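Local coordinates for F-BAR domain only protein 1 (Danio rerio, PDB 5JP2), which probably acts at an early step of clathrin-mediated endocytosis, through a mu homology domain that binds a peptide of Eps15, at residues A29-G34 with L145-E150; V181-D186 with L226-Q231; L192-P197 with R205-K210. One frame throughout, in Å; residues are numbered along the deposited sequence.

Contact 1. Residues A29-G34 with L145-E150; sequences AYFRGG and LLLSAE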
# COMPACT_ATOMS: atom_id res chain seq x y z
N ALA B 29 -3.52 11.29 1.11
CA ALA B 29 -2.82 12.50 0.74
C ALA B 29 -3.83 13.62 0.55
O ALA B 29 -5.00 13.37 0.27
CB ALA B 29 -1.99 12.31 -0.53
N TYR B 30 -3.37 14.85 0.74
CA TYR B 30 -4.20 16.02 0.50
C TYR B 30 -3.35 17.12 -0.11
O TYR B 30 -2.37 17.56 0.49
CB TYR B 30 -4.87 16.52 1.78
CG TYR B 30 -5.82 17.65 1.53
CD1 TYR B 30 -6.82 17.53 0.58
CD2 TYR B 30 -5.76 18.81 2.26
CE1 TYR B 30 -7.70 18.54 0.34
CE2 TYR B 30 -6.65 19.84 2.04
CZ TYR B 30 -7.62 19.69 1.07
OH TYR B 30 -8.53 20.70 0.83
N PHE B 31 -3.74 17.59 -1.28
CA PHE B 31 -3.12 18.72 -1.93
C PHE B 31 -4.07 19.90 -1.79
O PHE B 31 -5.20 19.85 -2.30
CB PHE B 31 -2.82 18.42 -3.39
CG PHE B 31 -1.76 17.38 -3.59
CD1 PHE B 31 -2.08 16.03 -3.57
CD2 PHE B 31 -0.46 17.74 -3.84
CE1 PHE B 31 -1.10 15.08 -3.78
CE2 PHE B 31 0.51 16.79 -4.04
CZ PHE B 31 0.19 15.46 -4.00
N ARG B 32 -3.64 20.93 -1.07
CA ARG B 32 -4.55 21.99 -0.69
C ARG B 32 -4.95 22.85 -1.87
O ARG B 32 -6.08 23.34 -1.93
CB ARG B 32 -3.92 22.86 0.40
CG ARG B 32 -3.66 22.13 1.70
CD ARG B 32 -3.48 23.11 2.86
NE ARG B 32 -4.57 24.08 2.90
CZ ARG B 32 -5.78 23.84 3.38
NH1 ARG B 32 -6.71 24.78 3.35
NH2 ARG B 32 -6.08 22.64 3.88
N GLY B 33 -4.05 23.07 -2.81
CA GLY B 33 -4.37 23.96 -3.90
C GLY B 33 -4.06 25.40 -3.53
O GLY B 33 -3.23 25.68 -2.67
N GLY B 34 -4.75 26.32 -4.18
CA GLY B 34 -4.44 27.69 -3.87
C GLY B 34 -3.05 28.06 -4.37
O GLY B 34 -2.51 27.48 -5.31
N LEU B 145 1.91 10.43 -6.94
CA LEU B 145 1.16 11.14 -7.96
C LEU B 145 0.90 12.55 -7.47
O LEU B 145 0.25 12.74 -6.43
CB LEU B 145 -0.13 10.40 -8.27
CG LEU B 145 -1.00 10.96 -9.38
CD1 LEU B 145 -0.25 10.95 -10.67
CD2 LEU B 145 -2.28 10.20 -9.49
N LEU B 146 1.44 13.53 -8.17
CA LEU B 146 1.28 14.92 -7.80
C LEU B 146 0.02 15.46 -8.44
O LEU B 146 -0.21 15.25 -9.62
CB LEU B 146 2.48 15.73 -8.25
CG LEU B 146 3.39 16.04 -7.08
CD1 LEU B 146 4.01 14.77 -6.59
CD2 LEU B 146 4.42 17.07 -7.46
N LEU B 147 -0.80 16.14 -7.64
CA LEU B 147 -2.06 16.70 -8.09
C LEU B 147 -2.09 18.21 -7.90
O LEU B 147 -1.65 18.72 -6.87
CB LEU B 147 -3.24 16.10 -7.33
CG LEU B 147 -3.32 14.59 -7.24
CD1 LEU B 147 -4.58 14.21 -6.53
CD2 LEU B 147 -3.23 13.98 -8.60
N SER B 148 -2.59 18.92 -8.91
CA SER B 148 -2.89 20.35 -8.78
C SER B 148 -4.26 20.63 -9.37
O SER B 148 -4.45 20.51 -10.58
CB SER B 148 -1.83 21.19 -9.47
OG SER B 148 -2.15 22.56 -9.37
N ALA B 149 -5.20 21.02 -8.52
CA ALA B 149 -6.55 21.37 -8.92
C ALA B 149 -6.78 22.88 -8.83
O ALA B 149 -6.22 23.55 -7.96
CB ALA B 149 -7.58 20.64 -8.07
N GLU B 150 -7.59 23.39 -9.74
CA GLU B 150 -7.94 24.80 -9.79
C GLU B 150 -9.44 24.91 -10.04
O GLU B 150 -10.04 24.04 -10.65
CB GLU B 150 -7.18 25.53 -10.90
CG GLU B 150 -5.68 25.60 -10.67
CD GLU B 150 -4.94 26.26 -11.81
OE1 GLU B 150 -3.70 26.33 -11.76
OE2 GLU B 150 -5.60 26.69 -12.78
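Phe31 lays its ring against the backbone of Leu147, and these two residues account for most of the 207 Å² buried here. The strand axes approach to 7.8 Å and run in the same general direction at 39°. No hydrogen bond joins the segments; the contact is van der Waals packing of one phenyl ring on a strand backbone. With chi1 at -67°, CG of Phe31 lies anti to its carbonyl carbon, and the phenyl group reaches across the gap. The amide N of Leu147 sits 3.8 Å above the ring plane of Phe31, over its centre. The carbonyl of the same residue brings Leu147 O to 3.4 Å from Phe31 CD2. At CD1 the ring of Phe31 also meets aliphatic carbon, 3.9 Å from Leu147 CB, where the two side chains cross at about a right angle. At the far end, Phe31 CZ comes obliquely within 3.6 Å of Leu145 O, while CE2 of Phe31 stands 4.3 Å from CG of Leu146. Cutting the Phe31 side chain back to an alanine is likely to open a gap over the amide N of Leu147 and take the ring contact away from Leu147 CB. The carbonyls bordering the ring are bonded elsewhere: Leu147 O accepts from Asn37 ND2, and Leu145 O pairs with Tyr280 OH. Strand 17-31 belongs to the large mixed sheet and strand 145-154 is an outermost strand of the antiparallel sheet that also holds 157-166, 223-231 and 192-195; Leu147 continues the interface onto Ala282 of strand 266-283 and Val245 of strand 242-250, with Tyr164 of strand 157-166 beside it.

Contact 2. Residues V181-D186 with L226-Q231; sequences VLLPLD and LCASWQ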
# COMPACT_ATOMS: atom_id res chain seq x y z
N VAL B 181 -10.37 8.98 -11.31
CA VAL B 181 -10.49 10.31 -10.75
C VAL B 181 -11.96 10.58 -10.54
O VAL B 181 -12.76 10.42 -11.46
CB VAL B 181 -9.87 11.39 -11.66
CG1 VAL B 181 -10.05 12.79 -11.04
CG2 VAL B 181 -8.42 11.10 -11.87
N LEU B 182 -12.31 10.99 -9.33
CA LEU B 182 -13.69 11.15 -8.91
C LEU B 182 -13.93 12.60 -8.50
O LEU B 182 -13.22 13.13 -7.64
CB LEU B 182 -14.01 10.22 -7.75
CG LEU B 182 -13.72 8.75 -8.04
CD1 LEU B 182 -13.58 7.97 -6.76
CD2 LEU B 182 -14.83 8.19 -8.86
N LEU B 183 -14.90 13.22 -9.13
CA LEU B 183 -15.36 14.56 -8.76
C LEU B 183 -16.82 14.47 -8.37
O LEU B 183 -17.67 14.19 -9.23
CB LEU B 183 -15.16 15.54 -9.92
CG LEU B 183 -15.76 16.93 -9.77
CD1 LEU B 183 -15.14 17.68 -8.61
CD2 LEU B 183 -15.56 17.68 -11.04
N PRO B 184 -17.18 14.66 -7.10
CA PRO B 184 -18.60 14.58 -6.74
C PRO B 184 -19.36 15.77 -7.30
O PRO B 184 -18.87 16.89 -7.29
CB PRO B 184 -18.58 14.57 -5.21
CG PRO B 184 -17.36 15.26 -4.87
CD PRO B 184 -16.35 14.98 -5.93
N LEU B 185 -20.54 15.49 -7.84
CA LEU B 185 -21.40 16.50 -8.43
C LEU B 185 -22.85 16.13 -8.20
O LEU B 185 -23.26 15.01 -8.51
CB LEU B 185 -21.11 16.62 -9.93
CG LEU B 185 -21.90 17.68 -10.67
CD1 LEU B 185 -21.55 19.03 -10.09
CD2 LEU B 185 -21.55 17.63 -12.12
N ASP B 186 -23.65 17.09 -7.77
CA ASP B 186 -25.03 16.80 -7.43
C ASP B 186 -25.87 16.57 -8.69
O ASP B 186 -25.49 16.95 -9.80
CB ASP B 186 -25.60 17.94 -6.60
CG ASP B 186 -26.95 17.61 -5.99
OD1 ASP B 186 -27.14 16.46 -5.57
OD2 ASP B 186 -27.80 18.52 -5.94
N LEU B 226 -7.21 17.20 -16.91
CA LEU B 226 -8.61 16.95 -17.21
C LEU B 226 -9.46 18.03 -16.55
O LEU B 226 -9.03 18.67 -15.60
CB LEU B 226 -9.05 15.56 -16.74
CG LEU B 226 -8.89 15.19 -15.27
CD1 LEU B 226 -10.07 15.65 -14.44
CD2 LEU B 226 -8.67 13.70 -15.07
N CYS B 227 -10.67 18.22 -17.06
CA CYS B 227 -11.50 19.30 -16.55
C CYS B 227 -12.97 19.04 -16.84
O CYS B 227 -13.33 18.25 -17.72
CB CYS B 227 -11.10 20.63 -17.16
SG CYS B 227 -11.43 20.66 -18.87
N ALA B 228 -13.81 19.75 -16.11
CA ALA B 228 -15.25 19.64 -16.27
C ALA B 228 -15.88 20.96 -15.88
O ALA B 228 -15.32 21.72 -15.09
CB ALA B 228 -15.82 18.52 -15.42
N SER B 229 -17.06 21.23 -16.45
CA SER B 229 -17.82 22.43 -16.16
C SER B 229 -19.30 22.09 -16.17
O SER B 229 -19.73 21.15 -16.84
CB SER B 229 -17.56 23.53 -17.18
OG SER B 229 -17.93 23.07 -18.46
N TRP B 230 -20.08 22.88 -15.44
CA TRP B 230 -21.52 22.67 -15.36
C TRP B 230 -22.18 23.96 -14.91
O TRP B 230 -21.51 24.96 -14.63
CB TRP B 230 -21.84 21.53 -14.39
CG TRP B 230 -21.34 21.79 -13.01
CD1 TRP B 230 -22.02 22.38 -11.99
CD2 TRP B 230 -20.04 21.49 -12.50
NE1 TRP B 230 -21.23 22.46 -10.88
CE2 TRP B 230 -20.01 21.91 -11.16
CE3 TRP B 230 -18.91 20.88 -13.04
CZ2 TRP B 230 -18.89 21.76 -10.37
CZ3 TRP B 230 -17.80 20.73 -12.25
CH2 TRP B 230 -17.80 21.17 -10.93
N GLN B 231 -23.51 23.94 -14.83
CA GLN B 231 -24.29 25.07 -14.34
C GLN B 231 -25.09 24.59 -13.15
O GLN B 231 -25.58 23.46 -13.14
CB GLN B 231 -25.24 25.64 -15.39
CG GLN B 231 -24.57 26.47 -16.45
CD GLN B 231 -25.52 26.80 -17.59
OE1 GLN B 231 -26.72 26.58 -17.48
NE2 GLN B 231 -24.97 27.27 -18.70
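Val181, Leu183 and Leu185 stand opposite Leu226, Ala228 and Trp230 in alternating register, their CA atoms lying 9.1 to 9.5 Å apart. The axes of strands 181-184 and 226-231 pass at 10.1 Å and run nearly parallel, 18° apart. That spacing, with no hydrogen bond across, identifies the face-to-face packing of two sheets in a beta sandwich within the mu homology domain. All six residues point their CB atoms into the gap and are buried. At one end, Val181 and Leu226 meet tip to tip through their methyls CG2 and CD2, 4.1 Å apart. In the middle, Leu183 CD2 lies 4.5 Å from Ala228 CB and comes obliquely to 4.0 Å from Trp230 CZ3. Trp230 holds CG between its backbone N and carbonyl carbon, chi1 60°, an arrangement that lays one face of the indole under Leu185 and brings its six-membered ring near Leu183. Thr158 and Val160 of strand 157-166 also touch this indole. Leu185 slides past it in the opposite direction and makes a CH-pi contact: its CD1 methyl stands 3.5 Å from the centroid of the five-membered ring of Trp230, 16° off the normal, with CE2 the nearest ring atom.

Contact 3. Residues L192-P197 with R205-K210; sequences LQCQPP and RRLLWK
Trp209 turns its indole toward Pro196 with chi1 at -72°, which sets CG anti to the carbonyl carbon and sends the pyrrole N-H toward the turn that follows strand 192-195. There a cis peptide bond between Gln195 and Pro196 bends the chain, and the carbonyl of Pro196 is presented at the edge of the ring. The result is a hydrogen bond from Trp209 NE1 to Pro196 O of 2.9 Å, with an N-H...O angle of 155°. The acceptor lies close to the indole plane, in line with the in-plane N-H, but the donor stands 47° out of the carbonyl plane and so is not on a lone pair. Most of the remaining contacts are between apolar side-chain groups. Pro196 crosses Trp209 at about a right angle, its CG 4.1 Å from CD1 of the indole. Obliquely to the ring, Pro197 O approaches Trp209 CD1 at 3.5 Å, and Cys194 CB lies 4.4 Å from CZ2 of the same indole. Leu207, two residues earlier on the same strand, places its CD1 methyl 4.2 Å from Cys194 SG; Leu192 CD2 is equally distant from that methyl of Leu207. The axes of strands 192-195 and 206-210 approach to 10.0 Å, a spacing consistent with opposing sheets of the sandwich, and Leu226 and Ala228 of strand 223-231 close in on Trp209 as well. A buried ring thus carries one polar group at the margin of an apolar layer, and the carbonyl of Pro196 takes up its N-H. Since the indole N-H points in the ring plane, the bond is likely to disfavour turning of the ring.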
# COMPACT_ATOMS: atom_id res chain seq x y z
N LEU B 192 -23.35 19.93 -18.71
CA LEU B 192 -22.12 19.23 -18.38
C LEU B 192 -21.20 19.15 -19.57
O LEU B 192 -21.58 18.66 -20.64
CB LEU B 192 -22.43 17.82 -17.92
CG LEU B 192 -22.30 17.53 -16.45
CD1 LEU B 192 -22.77 16.12 -16.19
CD2 LEU B 192 -20.86 17.69 -16.07
N GLN B 193 -19.97 19.61 -19.39
CA GLN B 193 -18.94 19.45 -20.39
C GLN B 193 -17.76 18.81 -19.68
O GLN B 193 -17.40 19.23 -18.58
CB GLN B 193 -18.59 20.80 -20.99
CG GLN B 193 -19.83 21.51 -21.51
CD GLN B 193 -19.63 22.99 -21.70
OE1 GLN B 193 -19.00 23.41 -22.66
NE2 GLN B 193 -20.17 23.79 -20.79
N CYS B 194 -17.12 17.82 -20.31
CA CYS B 194 -15.97 17.16 -19.73
C CYS B 194 -14.94 16.93 -20.82
O CYS B 194 -15.27 16.40 -21.88
CB CYS B 194 -16.34 15.82 -19.10
SG CYS B 194 -17.65 15.92 -17.91
N GLN B 195 -13.70 17.28 -20.54
CA GLN B 195 -12.61 16.93 -21.42
C GLN B 195 -11.55 16.30 -20.54
O GLN B 195 -10.99 16.97 -19.68
CB GLN B 195 -12.09 18.19 -22.09
CG GLN B 195 -13.16 18.94 -22.88
CD GLN B 195 -12.83 20.42 -23.04
OE1 GLN B 195 -11.81 20.78 -23.62
NE2 GLN B 195 -13.69 21.28 -22.50
N PRO B 196 -11.23 15.02 -20.75
CA PRO B 196 -11.85 14.01 -21.60
C PRO B 196 -13.23 13.62 -21.07
O PRO B 196 -13.61 14.11 -20.02
CB PRO B 196 -10.85 12.85 -21.53
CG PRO B 196 -10.04 13.08 -20.37
CD PRO B 196 -9.96 14.55 -20.18
N PRO B 197 -13.96 12.76 -21.79
CA PRO B 197 -15.31 12.41 -21.35
C PRO B 197 -15.31 11.69 -20.02
O PRO B 197 -14.38 10.95 -19.69
CB PRO B 197 -15.82 11.49 -22.47
CG PRO B 197 -15.01 11.84 -23.64
CD PRO B 197 -13.66 12.19 -23.11
N ARG B 205 -23.33 9.86 -7.03
CA ARG B 205 -23.46 11.25 -7.47
C ARG B 205 -22.08 11.89 -7.65
O ARG B 205 -21.69 12.82 -6.95
CB ARG B 205 -24.32 12.07 -6.50
CG ARG B 205 -25.57 11.37 -6.04
CD ARG B 205 -26.57 12.34 -5.47
NE ARG B 205 -27.75 11.66 -4.94
CZ ARG B 205 -28.70 11.10 -5.69
NH1 ARG B 205 -28.61 11.13 -7.02
NH2 ARG B 205 -29.74 10.51 -5.12
N ARG B 206 -21.37 11.40 -8.66
CA ARG B 206 -20.01 11.87 -8.88
C ARG B 206 -19.60 11.61 -10.32
O ARG B 206 -20.11 10.71 -10.98
CB ARG B 206 -19.03 11.22 -7.91
CG ARG B 206 -18.99 9.73 -7.99
CD ARG B 206 -18.25 9.12 -6.81
NE ARG B 206 -18.14 7.67 -6.96
CZ ARG B 206 -17.57 6.87 -6.07
NH1 ARG B 206 -17.06 7.36 -4.95
NH2 ARG B 206 -17.52 5.56 -6.29
N LEU B 207 -18.69 12.44 -10.80
CA LEU B 207 -18.09 12.26 -12.11
C LEU B 207 -16.91 11.30 -12.03
O LEU B 207 -16.09 11.38 -11.11
CB LEU B 207 -17.61 13.59 -12.66
CG LEU B 207 -18.64 14.50 -13.28
CD1 LEU B 207 -17.95 15.76 -13.71
CD2 LEU B 207 -19.25 13.79 -14.45
N LEU B 208 -16.82 10.38 -12.99
CA LEU B 208 -15.79 9.36 -13.02
C LEU B 208 -14.97 9.44 -14.29
O LEU B 208 -15.50 9.30 -15.39
CB LEU B 208 -16.40 7.97 -12.92
CG LEU B 208 -15.41 6.81 -13.11
CD1 LEU B 208 -14.34 6.78 -12.04
CD2 LEU B 208 -16.14 5.49 -13.16
N TRP B 209 -13.67 9.67 -14.14
CA TRP B 209 -12.70 9.48 -15.21
C TRP B 209 -11.92 8.20 -14.95
O TRP B 209 -11.44 7.98 -13.83
CB TRP B 209 -11.73 10.65 -15.30
CG TRP B 209 -12.30 11.90 -15.85
CD1 TRP B 209 -12.41 12.25 -17.16
CD2 TRP B 209 -12.81 12.99 -15.10
NE1 TRP B 209 -12.96 13.50 -17.26
CE2 TRP B 209 -13.22 13.97 -16.01
CE3 TRP B 209 -12.98 13.23 -13.74
CZ2 TRP B 209 -13.79 15.17 -15.61
CZ3 TRP B 209 -13.52 14.42 -13.34
CH2 TRP B 209 -13.92 15.38 -14.27
N LYS B 210 -11.77 7.38 -15.97
CA LYS B 210 -10.87 6.23 -15.93
C LYS B 210 -9.64 6.59 -16.73
O LYS B 210 -9.74 6.92 -17.91
CB LYS B 210 -11.52 4.98 -16.52
CG LYS B 210 -12.69 4.43 -15.74
CD LYS B 210 -13.10 3.09 -16.32
CE LYS B 210 -14.24 2.47 -15.55
NZ LYS B 210 -14.63 1.16 -16.14

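How the contacts relate
All three contacts bridge the same two sheets, the large mixed one and the antiparallel one of strands 145-154, 157-166, 223-231 and 192-195. Contacts 2 and 3 are practically one patch: their centres lie 6 Å apart, and contact 3 is nested in the chain loop that contact 2 closes. Probable hydrogen bonds join them within each sheet, Leu183 O to Leu207 N at 2.6 Å and Gln195 O to Cys227 N at 2.9 Å. Contact 1 lies apart, its centre 15 Å from that of contact 2 and 18 Å from that of contact 3. It is beside the zinc ion held by His165 and Cys167, which the Leu146 side chain approaches to about 5 Å.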